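Local coordinates for protein thiol-activated cytolysin (Desulfobulbus propionicus, PDB 6NAL) that probably binds cholesterol-containing membranes and assembles into pores, as a bacterial toxin of the cholesterol-dependent cytolysin family, at residues T429-L435 and T463-F468; T44-M48 and E386-E390; S364-R369 and L451-V457; T181-S187 and F248-S254; E256-I261 and K283-I287. One frame throughout, in Å; residues are numbered along the deposited sequence.

Interaction 1: residues T429-L435 and T463-F468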
# COMPACT_ATOMS: atom_id res chain seq x y z
N THR A 429 -8.67 -10.95 -29.51
CA THR A 429 -9.60 -11.65 -30.39
C THR A 429 -9.15 -11.54 -31.85
O THR A 429 -8.80 -10.46 -32.32
CB THR A 429 -11.02 -11.07 -30.27
OG1 THR A 429 -11.02 -9.66 -30.57
CG2 THR A 429 -11.54 -11.24 -28.89
N GLU A 430 -9.18 -12.67 -32.57
CA GLU A 430 -8.85 -12.66 -33.98
C GLU A 430 -9.94 -13.34 -34.79
O GLU A 430 -10.59 -14.29 -34.33
CB GLU A 430 -7.52 -13.33 -34.22
CG GLU A 430 -6.36 -12.67 -33.53
CD GLU A 430 -5.15 -13.59 -33.46
OE1 GLU A 430 -5.19 -14.58 -32.71
OE2 GLU A 430 -4.16 -13.32 -34.17
N GLY A 431 -10.16 -12.84 -35.99
CA GLY A 431 -11.15 -13.42 -36.86
C GLY A 431 -10.48 -13.79 -38.15
O GLY A 431 -9.71 -12.98 -38.68
N CYS A 432 -10.71 -15.01 -38.63
CA CYS A 432 -10.14 -15.44 -39.91
C CYS A 432 -10.93 -14.82 -41.06
O CYS A 432 -12.13 -15.09 -41.22
CB CYS A 432 -10.18 -16.95 -40.01
SG CYS A 432 -9.54 -17.53 -41.62
N THR A 433 -10.24 -14.02 -41.89
CA THR A 433 -10.88 -13.37 -43.02
C THR A 433 -11.09 -14.30 -44.20
O THR A 433 -11.86 -13.98 -45.11
CB THR A 433 -10.07 -12.19 -43.54
OG1 THR A 433 -8.86 -12.68 -44.16
CG2 THR A 433 -9.74 -11.19 -42.45
N GLY A 434 -10.38 -15.41 -44.26
CA GLY A 434 -10.43 -16.25 -45.44
C GLY A 434 -9.55 -15.85 -46.61
O GLY A 434 -9.52 -16.59 -47.60
N LEU A 435 -8.81 -14.74 -46.53
CA LEU A 435 -7.94 -14.27 -47.61
C LEU A 435 -6.46 -14.34 -47.22
O LEU A 435 -6.06 -13.80 -46.19
CB LEU A 435 -8.30 -12.83 -47.96
CG LEU A 435 -9.78 -12.46 -48.00
CD1 LEU A 435 -9.96 -10.96 -48.25
CD2 LEU A 435 -10.58 -13.25 -49.04
N THR A 463 -16.55 -11.54 -42.28
CA THR A 463 -15.12 -11.76 -42.49
C THR A 463 -14.36 -10.46 -42.71
O THR A 463 -13.25 -10.28 -42.20
CB THR A 463 -14.89 -12.66 -43.72
OG1 THR A 463 -15.78 -12.21 -44.74
CG2 THR A 463 -15.15 -14.15 -43.46
N LEU A 464 -14.90 -9.57 -43.53
CA LEU A 464 -14.20 -8.33 -43.86
C LEU A 464 -14.69 -7.13 -43.05
O LEU A 464 -14.14 -6.04 -43.20
CB LEU A 464 -14.32 -8.04 -45.35
CG LEU A 464 -13.60 -9.09 -46.21
CD1 LEU A 464 -14.48 -10.27 -46.60
CD2 LEU A 464 -13.02 -8.48 -47.50
N HIS A 465 -15.70 -7.31 -42.20
CA HIS A 465 -16.13 -6.25 -41.28
C HIS A 465 -16.37 -6.85 -39.89
O HIS A 465 -17.49 -7.26 -39.55
CB HIS A 465 -17.37 -5.51 -41.76
CG HIS A 465 -17.62 -4.25 -41.02
ND1 HIS A 465 -17.17 -3.02 -41.46
CD2 HIS A 465 -18.24 -4.02 -39.83
CE1 HIS A 465 -17.52 -2.09 -40.59
NE2 HIS A 465 -18.16 -2.67 -39.59
N GLN A 466 -15.33 -6.86 -39.07
CA GLN A 466 -15.34 -7.60 -37.83
C GLN A 466 -15.51 -6.61 -36.69
O GLN A 466 -14.73 -5.66 -36.57
CB GLN A 466 -14.04 -8.38 -37.62
CG GLN A 466 -13.79 -9.52 -38.58
CD GLN A 466 -12.46 -10.25 -38.28
OE1 GLN A 466 -11.88 -10.19 -37.18
NE2 GLN A 466 -11.99 -10.93 -39.27
N THR A 467 -16.49 -6.84 -35.84
CA THR A 467 -16.84 -5.90 -34.80
C THR A 467 -16.37 -6.44 -33.47
O THR A 467 -16.26 -7.66 -33.28
CB THR A 467 -18.34 -5.66 -34.77
OG1 THR A 467 -18.97 -6.89 -34.39
CG2 THR A 467 -18.84 -5.18 -36.18
N PHE A 468 -16.06 -5.51 -32.57
CA PHE A 468 -15.53 -5.83 -31.26
C PHE A 468 -16.09 -4.84 -30.27
O PHE A 468 -16.11 -3.63 -30.52
CB PHE A 468 -14.01 -5.72 -31.25
CG PHE A 468 -13.37 -6.02 -29.90
CD1 PHE A 468 -13.18 -5.02 -28.97
CD2 PHE A 468 -12.91 -7.28 -29.60
CE1 PHE A 468 -12.54 -5.28 -27.75
CE2 PHE A 468 -12.29 -7.55 -28.38
CZ PHE A 468 -12.09 -6.56 -27.48
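The F468 ring and the Q466 amide are the two flat groups here, and both face the T429-L435 segment. T429 meets the ring at one side: its CG2 lies in the ring plane at the edge, 3.8 Å from F468 CE2, while T429 OG1 comes in obliquely, 3.2 Å from F468 CD2, and shares a hydrogen bond with S443 OG. The Q466 amide rests on glycine backbone, with OE1 3.3 Å from G431 CA. Both N-H groups of NE2 are used. One bonds to G431 O (3.1 Å from Q466 NE2, 162°) and the other to T463 O (3.3 Å from NE2). Both acceptors lie close to the amide plane, but the donor stands above the G431 carbonyl plane. CG beside the backbone N (chi1 -67°) and an extended chain beyond it carry the amide across. At the tip, T463 CB packs 3.6 Å from T433 O and L464 CD2 meets L435 CD1 at 4.0 Å. T433 OG1 shapes its own loop by accepting from L435 N (3.1 Å), an ST turn, and also bonds to E438. By sequence, G431-R441 corresponds to the family's undecapeptide, and T463-L464 matches the Thr-Leu pair that recognises cholesterol in relatives. A single amide thus ties strand 422-432 to the turn that carries T463 and L464, consistent with the membrane-binding tip of the beta sandwich being held in a defined shape.

Interaction 2: residues T44-M48 and E386-E390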
# COMPACT_ATOMS: atom_id res chain seq x y z
N THR A 44 -13.41 -14.58 -3.12
CA THR A 44 -12.79 -13.39 -2.56
C THR A 44 -11.44 -13.71 -1.97
O THR A 44 -11.25 -14.74 -1.31
CB THR A 44 -13.69 -12.75 -1.52
OG1 THR A 44 -14.94 -12.45 -2.15
CG2 THR A 44 -13.11 -11.49 -1.00
N TYR A 45 -10.49 -12.83 -2.25
CA TYR A 45 -9.09 -13.00 -1.88
C TYR A 45 -8.76 -11.99 -0.80
O TYR A 45 -8.98 -10.78 -0.99
CB TYR A 45 -8.18 -12.75 -3.07
CG TYR A 45 -6.69 -12.99 -2.82
CD1 TYR A 45 -6.22 -14.17 -2.23
CD2 TYR A 45 -5.76 -12.06 -3.24
CE1 TYR A 45 -4.87 -14.41 -2.08
CE2 TYR A 45 -4.41 -12.28 -3.06
CZ TYR A 45 -3.98 -13.45 -2.47
OH TYR A 45 -2.64 -13.62 -2.30
N ILE A 46 -8.24 -12.47 0.32
CA ILE A 46 -8.12 -11.64 1.51
C ILE A 46 -6.66 -11.64 1.88
O ILE A 46 -6.10 -12.69 2.20
CB ILE A 46 -9.00 -12.13 2.66
CG1 ILE A 46 -10.47 -12.06 2.20
CG2 ILE A 46 -8.78 -11.27 3.85
CD1 ILE A 46 -11.41 -12.90 2.98
N VAL A 47 -6.02 -10.48 1.81
CA VAL A 47 -4.60 -10.36 2.14
C VAL A 47 -4.46 -9.50 3.39
O VAL A 47 -4.99 -8.37 3.45
CB VAL A 47 -3.81 -9.75 0.97
CG1 VAL A 47 -2.34 -9.57 1.35
CG2 VAL A 47 -3.93 -10.58 -0.28
N MSE A 48 -3.70 -10.00 4.35
CA MSE A 48 -3.49 -9.30 5.59
C MSE A 48 -2.01 -9.02 5.75
O MSE A 48 -1.20 -9.92 5.80
CB MSE A 48 -4.02 -10.08 6.79
CG MSE A 48 -3.73 -9.32 8.11
SE MSE A 48 -5.01 -9.56 9.54
CE MSE A 48 -3.73 -9.61 10.99
N GLU A 386 -1.57 -14.62 -11.45
CA GLU A 386 -2.14 -14.97 -10.16
C GLU A 386 -1.15 -14.71 -9.04
O GLU A 386 0.01 -15.15 -9.10
CB GLU A 386 -2.59 -16.43 -10.16
CG GLU A 386 -3.92 -16.66 -10.88
CD GLU A 386 -4.27 -18.14 -11.08
OE1 GLU A 386 -3.66 -19.01 -10.40
OE2 GLU A 386 -5.17 -18.42 -11.93
N ILE A 387 -1.62 -14.03 -7.99
CA ILE A 387 -0.78 -13.58 -6.90
C ILE A 387 -0.95 -14.53 -5.74
O ILE A 387 -2.05 -14.98 -5.43
CB ILE A 387 -1.14 -12.14 -6.51
CG1 ILE A 387 -0.33 -11.16 -7.36
CG2 ILE A 387 -0.78 -11.83 -5.09
CD1 ILE A 387 -0.32 -11.54 -8.84
N SER A 388 0.16 -14.85 -5.10
CA SER A 388 0.18 -15.73 -3.94
C SER A 388 1.22 -15.20 -2.95
O SER A 388 2.21 -14.57 -3.33
CB SER A 388 0.45 -17.17 -4.42
OG SER A 388 0.03 -18.08 -3.45
N TYR A 389 0.95 -15.38 -1.66
CA TYR A 389 1.95 -15.10 -0.63
C TYR A 389 2.28 -16.41 0.06
O TYR A 389 1.40 -17.04 0.64
CB TYR A 389 1.49 -14.08 0.39
CG TYR A 389 1.32 -12.70 -0.21
CD1 TYR A 389 2.32 -11.78 -0.16
CD2 TYR A 389 0.13 -12.33 -0.81
CE1 TYR A 389 2.13 -10.50 -0.67
CE2 TYR A 389 -0.07 -11.07 -1.33
CZ TYR A 389 0.93 -10.15 -1.26
OH TYR A 389 0.75 -8.91 -1.82
N GLU A 390 3.54 -16.82 -0.03
CA GLU A 390 3.98 -18.14 0.39
C GLU A 390 5.23 -17.85 1.22
O GLU A 390 6.29 -17.55 0.65
CB GLU A 390 4.28 -19.06 -0.79
CG GLU A 390 3.16 -19.11 -1.83
CD GLU A 390 3.25 -20.27 -2.84
OE1 GLU A 390 2.19 -20.85 -3.11
OE2 GLU A 390 4.35 -20.58 -3.39
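Two tyrosines bring strand 44-48 and strand 386-389 together. Among the aromatic contacts, Y45 OH reaches the edge of the Y389 ring near its plane, 3.4 Å from Y389 CD2, and the two side chains cross at about a right angle. Y45 CG is anti to the backbone N (chi1 -176°), which sends the ring straight across the gap. The apolar contacts flank this pair: V47 CG1 sits 3.8 Å from Y389 CE2, and I387 CG2 lies 4.2 Å from Y45 CE2. The polar link is indirect. E38 OE1 bonds both to Y45 OH and to the backbone N of Y389, so one carboxylate oxygen serves both strands, while I387 O receives a weak bond from N421. Y389 also packs on E51 of the second subunit. The segments belong to different sheets and diverge by 40°: strand 44-59 pairs with 37-41 and 349-372, and strand 378-389 lies between 394-408 and 422-432 in the four-stranded sheet.

Interaction 3: residues S364-R369 and L451-V457; sequences SGGEIR and LVPLRTV
Strands 366-369 and 454-457 run side by side, parallel, and the firm part of the contact is their backbone ladder. E367 N bonds to P453 O (2.9 Å), R455 N to E367 O (3.0 Å), R369 N to R455 O (2.8 Å) and V457 N to R369 O (3.0 Å). The first of these is the most bent (135°), where the strands are just joining. There a water donates to both E367 O and V452 O, and L451 CD2 tucks 3.5 Å from S364 O. I368 and R455 turn into the protein, toward I425 and I427 of the facing sheet; R455 bends at chi3 (-61°) and pairs with D474. The other face, with E367, R369, L454 and T456, is looser and more exposed. L454 CD1 covers the R369 chain, 3.8 Å from R369 CG, and R369 NE is buried without a partner in the model. This parallel pairing, with strand 412-418 on the other flank of 364-369, belongs to one sheet of the C-terminal beta sandwich, the family's domain 4.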
# COMPACT_ATOMS: atom_id res chain seq x y z
N SER A 364 -12.27 -8.80 -4.68
CA SER A 364 -13.35 -9.68 -5.13
C SER A 364 -12.96 -10.39 -6.42
O SER A 364 -12.17 -9.89 -7.23
CB SER A 364 -14.65 -8.89 -5.31
OG SER A 364 -14.52 -7.89 -6.30
N GLY A 365 -13.49 -11.60 -6.59
CA GLY A 365 -13.35 -12.32 -7.83
C GLY A 365 -14.13 -11.64 -8.95
O GLY A 365 -14.62 -10.51 -8.84
N GLY A 366 -14.18 -12.34 -10.08
CA GLY A 366 -14.78 -11.74 -11.26
C GLY A 366 -15.03 -12.76 -12.34
O GLY A 366 -14.73 -13.95 -12.19
N GLU A 367 -15.57 -12.30 -13.45
CA GLU A 367 -15.80 -13.20 -14.58
C GLU A 367 -15.39 -12.50 -15.85
O GLU A 367 -15.49 -11.27 -15.96
CB GLU A 367 -17.26 -13.65 -14.65
CG GLU A 367 -17.57 -14.70 -13.57
CD GLU A 367 -19.06 -15.05 -13.42
OE1 GLU A 367 -19.90 -14.49 -14.17
OE2 GLU A 367 -19.37 -15.89 -12.53
N ILE A 368 -14.93 -13.30 -16.82
CA ILE A 368 -14.79 -12.88 -18.21
C ILE A 368 -15.74 -13.71 -19.07
O ILE A 368 -15.60 -14.94 -19.13
CB ILE A 368 -13.34 -13.01 -18.72
CG1 ILE A 368 -12.39 -12.10 -17.95
CG2 ILE A 368 -13.26 -12.69 -20.23
CD1 ILE A 368 -10.97 -12.52 -18.05
N ARG A 369 -16.71 -13.05 -19.70
CA ARG A 369 -17.62 -13.70 -20.65
C ARG A 369 -17.15 -13.40 -22.07
O ARG A 369 -16.96 -12.24 -22.44
CB ARG A 369 -19.07 -13.22 -20.48
CG ARG A 369 -19.78 -13.65 -19.21
CD ARG A 369 -21.27 -13.87 -19.46
NE ARG A 369 -22.06 -13.79 -18.22
CZ ARG A 369 -23.34 -14.15 -18.15
NH1 ARG A 369 -23.97 -14.61 -19.22
NH2 ARG A 369 -24.00 -14.05 -17.00
N LEU A 451 -9.18 -6.80 -12.84
CA LEU A 451 -10.26 -7.72 -12.56
C LEU A 451 -11.45 -6.92 -12.06
O LEU A 451 -11.38 -6.28 -11.00
CB LEU A 451 -9.83 -8.75 -11.52
CG LEU A 451 -10.84 -9.84 -11.21
CD1 LEU A 451 -11.15 -10.67 -12.43
CD2 LEU A 451 -10.29 -10.69 -10.09
N VAL A 452 -12.53 -6.93 -12.81
CA VAL A 452 -13.78 -6.28 -12.44
C VAL A 452 -14.82 -7.38 -12.30
O VAL A 452 -14.56 -8.54 -12.67
CB VAL A 452 -14.17 -5.23 -13.50
CG1 VAL A 452 -13.02 -4.21 -13.69
CG2 VAL A 452 -14.50 -5.92 -14.81
N PRO A 453 -15.99 -7.10 -11.77
CA PRO A 453 -16.93 -8.21 -11.54
C PRO A 453 -17.41 -8.91 -12.80
O PRO A 453 -17.48 -10.15 -12.84
CB PRO A 453 -18.06 -7.54 -10.76
CG PRO A 453 -17.33 -6.44 -9.96
CD PRO A 453 -16.30 -5.91 -10.96
N LEU A 454 -17.71 -8.15 -13.85
CA LEU A 454 -18.10 -8.78 -15.10
C LEU A 454 -17.49 -8.03 -16.27
O LEU A 454 -17.79 -6.85 -16.47
CB LEU A 454 -19.62 -8.82 -15.25
CG LEU A 454 -20.04 -9.53 -16.56
CD1 LEU A 454 -19.88 -11.04 -16.45
CD2 LEU A 454 -21.46 -9.17 -16.91
N ARG A 455 -16.66 -8.72 -17.05
CA ARG A 455 -16.10 -8.18 -18.27
C ARG A 455 -16.61 -9.04 -19.42
O ARG A 455 -16.49 -10.27 -19.37
CB ARG A 455 -14.57 -8.17 -18.22
CG ARG A 455 -13.97 -7.44 -19.41
CD ARG A 455 -12.49 -7.34 -19.37
NE ARG A 455 -12.01 -6.60 -18.20
CZ ARG A 455 -11.86 -5.29 -18.16
NH1 ARG A 455 -12.21 -4.57 -19.21
NH2 ARG A 455 -11.40 -4.70 -17.07
N THR A 456 -17.19 -8.40 -20.43
CA THR A 456 -17.78 -9.09 -21.58
C THR A 456 -17.07 -8.63 -22.83
O THR A 456 -16.91 -7.43 -23.04
CB THR A 456 -19.26 -8.78 -21.70
OG1 THR A 456 -19.95 -9.19 -20.52
CG2 THR A 456 -19.88 -9.53 -22.85
N VAL A 457 -16.61 -9.56 -23.66
CA VAL A 457 -16.08 -9.21 -24.96
C VAL A 457 -16.90 -9.92 -26.02
O VAL A 457 -16.99 -11.16 -26.00
CB VAL A 457 -14.57 -9.51 -25.10
CG1 VAL A 457 -13.81 -9.09 -23.86
CG2 VAL A 457 -14.30 -10.92 -25.38
O HOH W 1 -13.49 -9.51 -15.03

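Interaction 4: residues T181-S187 and F248-S254; sequences TRAEKKS and FESKLSS
K186 runs out extended (chi2 180°), K251 bends twice beyond CG (chi3 131°, chi4 122°), and E249 turns its CG away from its backbone N, bringing four charged ends together. K186 NZ makes a salt bridge to E249 OE1 (3.5 Å), with CD against the same oxygen. K251 NZ reaches E184 OE1 at 3.3 Å, a weak bond within a salt bridge. K186 NZ also lies 3.6 Å from E184 OE1, a long salt bridge that joins the pairs into one network. Beneath this exposed network S187 and S250 form an antiparallel hydrogen-bonded pair: S187 N to S250 O is 2.9 Å and S250 N to S187 O 3.2 Å. Here helix 178-183 hands over to strand 187-202 and strand 232-250 to helix 254-264, probably where the family's two membrane-inserting helical bundles join the central sheet. S250 OG accepts from L252 N (3.0 Å), an ST turn, and bonds Q286 O. S187 OG reaches L252 O weakly at 3.3 Å, while S253 OG caps the next helix at E256 N.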
# COMPACT_ATOMS: atom_id res chain seq x y z
N THR A 181 -9.31 -10.43 24.55
CA THR A 181 -9.76 -9.92 23.25
C THR A 181 -8.92 -10.47 22.12
O THR A 181 -9.45 -10.82 21.06
CB THR A 181 -9.73 -8.39 23.26
OG1 THR A 181 -10.91 -7.89 23.90
CG2 THR A 181 -9.70 -7.84 21.88
N ARG A 182 -7.60 -10.53 22.29
CA ARG A 182 -6.76 -11.09 21.23
C ARG A 182 -6.82 -12.61 21.24
O ARG A 182 -6.67 -13.23 20.19
CB ARG A 182 -5.32 -10.56 21.34
CG ARG A 182 -4.39 -11.25 22.32
CD ARG A 182 -3.06 -10.47 22.45
NE ARG A 182 -3.25 -9.03 22.63
CZ ARG A 182 -2.51 -8.08 22.06
NH1 ARG A 182 -1.49 -8.40 21.25
NH2 ARG A 182 -2.78 -6.80 22.31
N ALA A 183 -7.09 -13.22 22.40
CA ALA A 183 -7.28 -14.67 22.46
C ALA A 183 -8.47 -15.12 21.61
O ALA A 183 -8.47 -16.22 21.06
CB ALA A 183 -7.46 -15.14 23.92
N GLU A 184 -9.52 -14.31 21.54
CA GLU A 184 -10.56 -14.50 20.54
C GLU A 184 -10.03 -13.76 19.32
O GLU A 184 -8.89 -13.33 19.34
CB GLU A 184 -11.88 -14.00 21.08
CG GLU A 184 -12.28 -14.82 22.28
CD GLU A 184 -13.71 -14.57 22.70
OE1 GLU A 184 -14.59 -14.54 21.80
OE2 GLU A 184 -13.95 -14.39 23.91
N LYS A 185 -10.77 -13.60 18.23
CA LYS A 185 -10.11 -12.91 17.13
C LYS A 185 -10.54 -11.42 17.04
O LYS A 185 -10.72 -10.90 15.95
CB LYS A 185 -10.33 -13.66 15.81
CG LYS A 185 -8.92 -13.79 15.14
CD LYS A 185 -9.04 -14.33 13.72
CE LYS A 185 -9.48 -13.25 12.74
NZ LYS A 185 -9.45 -13.75 11.34
N LYS A 186 -10.82 -10.78 18.19
CA LYS A 186 -11.51 -9.50 18.27
C LYS A 186 -10.55 -8.31 18.16
O LYS A 186 -9.40 -8.35 18.61
CB LYS A 186 -12.27 -9.43 19.60
CG LYS A 186 -13.56 -10.26 19.69
CD LYS A 186 -14.22 -10.11 21.06
CE LYS A 186 -15.29 -11.14 21.30
NZ LYS A 186 -15.60 -11.18 22.75
N SER A 187 -11.05 -7.25 17.55
CA SER A 187 -10.42 -5.95 17.48
C SER A 187 -11.30 -4.92 18.19
O SER A 187 -12.49 -5.17 18.47
CB SER A 187 -10.21 -5.53 16.02
OG SER A 187 -11.46 -5.32 15.37
N PHE A 248 -16.22 -0.08 20.57
CA PHE A 248 -16.73 -0.97 19.54
C PHE A 248 -15.79 -2.17 19.44
O PHE A 248 -14.60 -2.01 19.20
CB PHE A 248 -16.81 -0.29 18.18
CG PHE A 248 -17.59 0.97 18.16
CD1 PHE A 248 -17.01 2.18 18.51
CD2 PHE A 248 -18.92 0.97 17.77
CE1 PHE A 248 -17.76 3.34 18.49
CE2 PHE A 248 -19.65 2.12 17.72
CZ PHE A 248 -19.07 3.31 18.10
N GLU A 249 -16.34 -3.36 19.63
CA GLU A 249 -15.60 -4.61 19.67
C GLU A 249 -16.23 -5.55 18.64
O GLU A 249 -17.47 -5.63 18.54
CB GLU A 249 -15.64 -5.23 21.07
CG GLU A 249 -14.42 -6.07 21.41
CD GLU A 249 -14.40 -6.58 22.86
OE1 GLU A 249 -14.82 -7.74 23.10
OE2 GLU A 249 -13.95 -5.83 23.76
N SER A 250 -15.40 -6.23 17.86
CA SER A 250 -15.90 -7.03 16.75
C SER A 250 -14.92 -8.15 16.44
O SER A 250 -13.73 -8.02 16.70
CB SER A 250 -16.08 -6.17 15.51
OG SER A 250 -16.66 -6.90 14.47
N LYS A 251 -15.43 -9.24 15.86
CA LYS A 251 -14.52 -10.22 15.28
C LYS A 251 -14.09 -9.83 13.87
O LYS A 251 -13.14 -10.43 13.35
CB LYS A 251 -15.17 -11.61 15.33
CG LYS A 251 -15.11 -12.21 16.74
CD LYS A 251 -15.66 -13.59 16.78
CE LYS A 251 -14.68 -14.57 17.51
NZ LYS A 251 -15.30 -15.26 18.70
N LEU A 252 -14.79 -8.89 13.23
CA LEU A 252 -14.30 -8.26 12.01
C LEU A 252 -12.84 -7.86 12.11
O LEU A 252 -12.30 -7.72 13.22
CB LEU A 252 -15.07 -7.00 11.65
CG LEU A 252 -16.59 -7.02 11.47
CD1 LEU A 252 -17.20 -5.61 11.33
CD2 LEU A 252 -16.92 -7.89 10.26
N SER A 253 -12.18 -7.68 10.97
CA SER A 253 -10.81 -7.20 10.94
C SER A 253 -10.74 -5.74 11.40
O SER A 253 -11.71 -4.98 11.25
CB SER A 253 -10.28 -7.31 9.53
OG SER A 253 -10.91 -6.31 8.73
N SER A 254 -9.57 -5.35 11.92
CA SER A 254 -9.31 -3.96 12.26
C SER A 254 -9.72 -3.03 11.13
O SER A 254 -10.29 -1.97 11.36
CB SER A 254 -7.83 -3.75 12.57
OG SER A 254 -7.34 -4.82 13.31

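Interaction 5: residues E256-I261 and K283-I287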
# COMPACT_ATOMS: atom_id res chain seq x y z
N GLU A 256 -11.76 -3.42 8.56
CA GLU A 256 -13.19 -3.37 8.29
C GLU A 256 -13.95 -2.79 9.48
O GLU A 256 -14.93 -2.05 9.28
CB GLU A 256 -13.71 -4.78 7.92
CG GLU A 256 -14.78 -4.77 6.82
CD GLU A 256 -14.69 -5.98 5.88
OE1 GLU A 256 -14.39 -7.09 6.40
OE2 GLU A 256 -14.93 -5.82 4.64
N LEU A 257 -13.52 -3.06 10.71
CA LEU A 257 -14.13 -2.36 11.86
C LEU A 257 -13.95 -0.85 11.73
O LEU A 257 -14.92 -0.09 11.76
CB LEU A 257 -13.54 -2.89 13.17
CG LEU A 257 -14.14 -2.34 14.47
CD1 LEU A 257 -15.61 -2.70 14.59
CD2 LEU A 257 -13.42 -2.84 15.67
N GLU A 258 -12.71 -0.39 11.51
CA GLU A 258 -12.47 1.05 11.40
C GLU A 258 -13.27 1.68 10.26
O GLU A 258 -13.83 2.77 10.41
CB GLU A 258 -10.96 1.31 11.25
CG GLU A 258 -10.56 2.78 11.01
CD GLU A 258 -9.08 3.06 11.26
OE1 GLU A 258 -8.23 2.25 10.81
OE2 GLU A 258 -8.77 4.10 11.91
N THR A 259 -13.34 1.01 9.10
CA THR A 259 -14.07 1.60 7.99
C THR A 259 -15.57 1.69 8.27
O THR A 259 -16.22 2.65 7.84
CB THR A 259 -13.84 0.79 6.71
OG1 THR A 259 -12.44 0.74 6.45
CG2 THR A 259 -14.60 1.45 5.52
N THR A 260 -16.15 0.65 8.87
CA THR A 260 -17.58 0.65 9.15
C THR A 260 -17.93 1.76 10.14
O THR A 260 -18.86 2.55 9.90
CB THR A 260 -18.00 -0.74 9.67
OG1 THR A 260 -17.48 -1.75 8.80
CG2 THR A 260 -19.53 -0.87 9.64
N ILE A 261 -17.19 1.84 11.24
CA ILE A 261 -17.44 2.88 12.23
C ILE A 261 -17.15 4.26 11.67
O ILE A 261 -17.77 5.25 12.08
CB ILE A 261 -16.58 2.66 13.50
CG1 ILE A 261 -16.79 1.30 14.14
CG2 ILE A 261 -16.86 3.78 14.56
CD1 ILE A 261 -18.24 0.98 14.25
N LYS A 283 -22.42 -6.58 8.63
CA LYS A 283 -21.24 -6.09 9.34
C LYS A 283 -21.63 -5.51 10.68
O LYS A 283 -21.20 -6.00 11.73
CB LYS A 283 -20.51 -5.04 8.51
CG LYS A 283 -19.76 -5.55 7.30
CD LYS A 283 -18.93 -4.45 6.62
CE LYS A 283 -18.20 -5.00 5.38
NZ LYS A 283 -19.11 -5.32 4.23
N LEU A 284 -22.49 -4.47 10.66
CA LEU A 284 -22.96 -3.82 11.88
C LEU A 284 -23.45 -4.81 12.93
O LEU A 284 -23.20 -4.62 14.13
CB LEU A 284 -24.12 -2.89 11.56
CG LEU A 284 -23.75 -1.85 10.53
CD1 LEU A 284 -24.99 -1.20 9.94
CD2 LEU A 284 -22.87 -0.82 11.18
N SER A 285 -24.16 -5.85 12.51
CA SER A 285 -24.68 -6.83 13.45
C SER A 285 -23.57 -7.51 14.22
O SER A 285 -23.82 -8.11 15.26
CB SER A 285 -25.50 -7.87 12.70
OG SER A 285 -24.69 -8.53 11.73
N GLN A 286 -22.35 -7.45 13.70
CA GLN A 286 -21.21 -8.10 14.32
C GLN A 286 -20.47 -7.18 15.26
O GLN A 286 -19.40 -7.55 15.74
CB GLN A 286 -20.26 -8.60 13.24
CG GLN A 286 -20.71 -9.89 12.55
CD GLN A 286 -19.93 -10.17 11.29
OE1 GLN A 286 -20.44 -9.92 10.21
NE2 GLN A 286 -18.71 -10.70 11.42
N ILE A 287 -20.96 -5.97 15.48
CA ILE A 287 -20.28 -4.97 16.30
C ILE A 287 -21.05 -4.77 17.60
O ILE A 287 -22.21 -4.33 17.60
CB ILE A 287 -20.11 -3.65 15.53
CG1 ILE A 287 -19.37 -3.95 14.22
CG2 ILE A 287 -19.35 -2.64 16.34
CD1 ILE A 287 -19.17 -2.74 13.31
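The carbonyl oxygen of E256 is gripped twice by T260, on the helix face that K283 lies against. T260 N comes to E256 O at 3.0 Å and T260 OG1 to the same oxygen at 2.6 Å, from opposite faces of the carbonyl plane. With OG1 turned back along its own helix (chi1 -49°), T260 presents CG2 outward, 3.7 Å from L284 CD2 and also near I287 CD1. The hydroxyl is at the same time roofed by K283 CD. The lysine chain then crosses E256 at about a right angle: K283 CE packs 3.5 Å from E256 OE2, but the bend at chi4 (71°) leaves K283 NZ 4.2 Å from that OE2, beyond salt-bridge range. Deeper in, I287 points its CD1 between two aliphatic side chains of the helix, 3.8 Å from L257 CD1 and 3.9 Å from I261 CD1. A type I turn from L284 to I287, closed by I287 N to L284 O (2.9 Å), swings I287 in beside L284. F248 and S250 of strand 232-250 pack on I287 too. In the sequence both helices fall between strands 232-250 and 287-294, where relatives carry the second membrane-inserting helical bundle. Apolar branches hold the buried side and the attraction between E256 and K283 on the more open side is only loose, so helix and turn meet without a directional bond, which would fit a bundle that, as in relatives, probably unfolds to insert.

The five contacts are spread along a long molecule. Interactions 4 and 5 are closest, centres 11 Å apart and touching: F248 packs on I261, and S187 OG on L257 CD2. They follow each other where strand 232-250 leads into helix 254-264, and both are nested in the loop closed by interaction 2. Interaction 3 lies 18 Å from interaction 2, centre to centre, along strand 349-372 and its neighbour 44-59. Interaction 1, at the far end of the beta sandwich, is 24 Å from interaction 3 and 57 Å from interaction 4. The probable cholesterol-sensing tip is therefore well separated from the presumed membrane-inserting bundles, with interactions 2 and 3 between them.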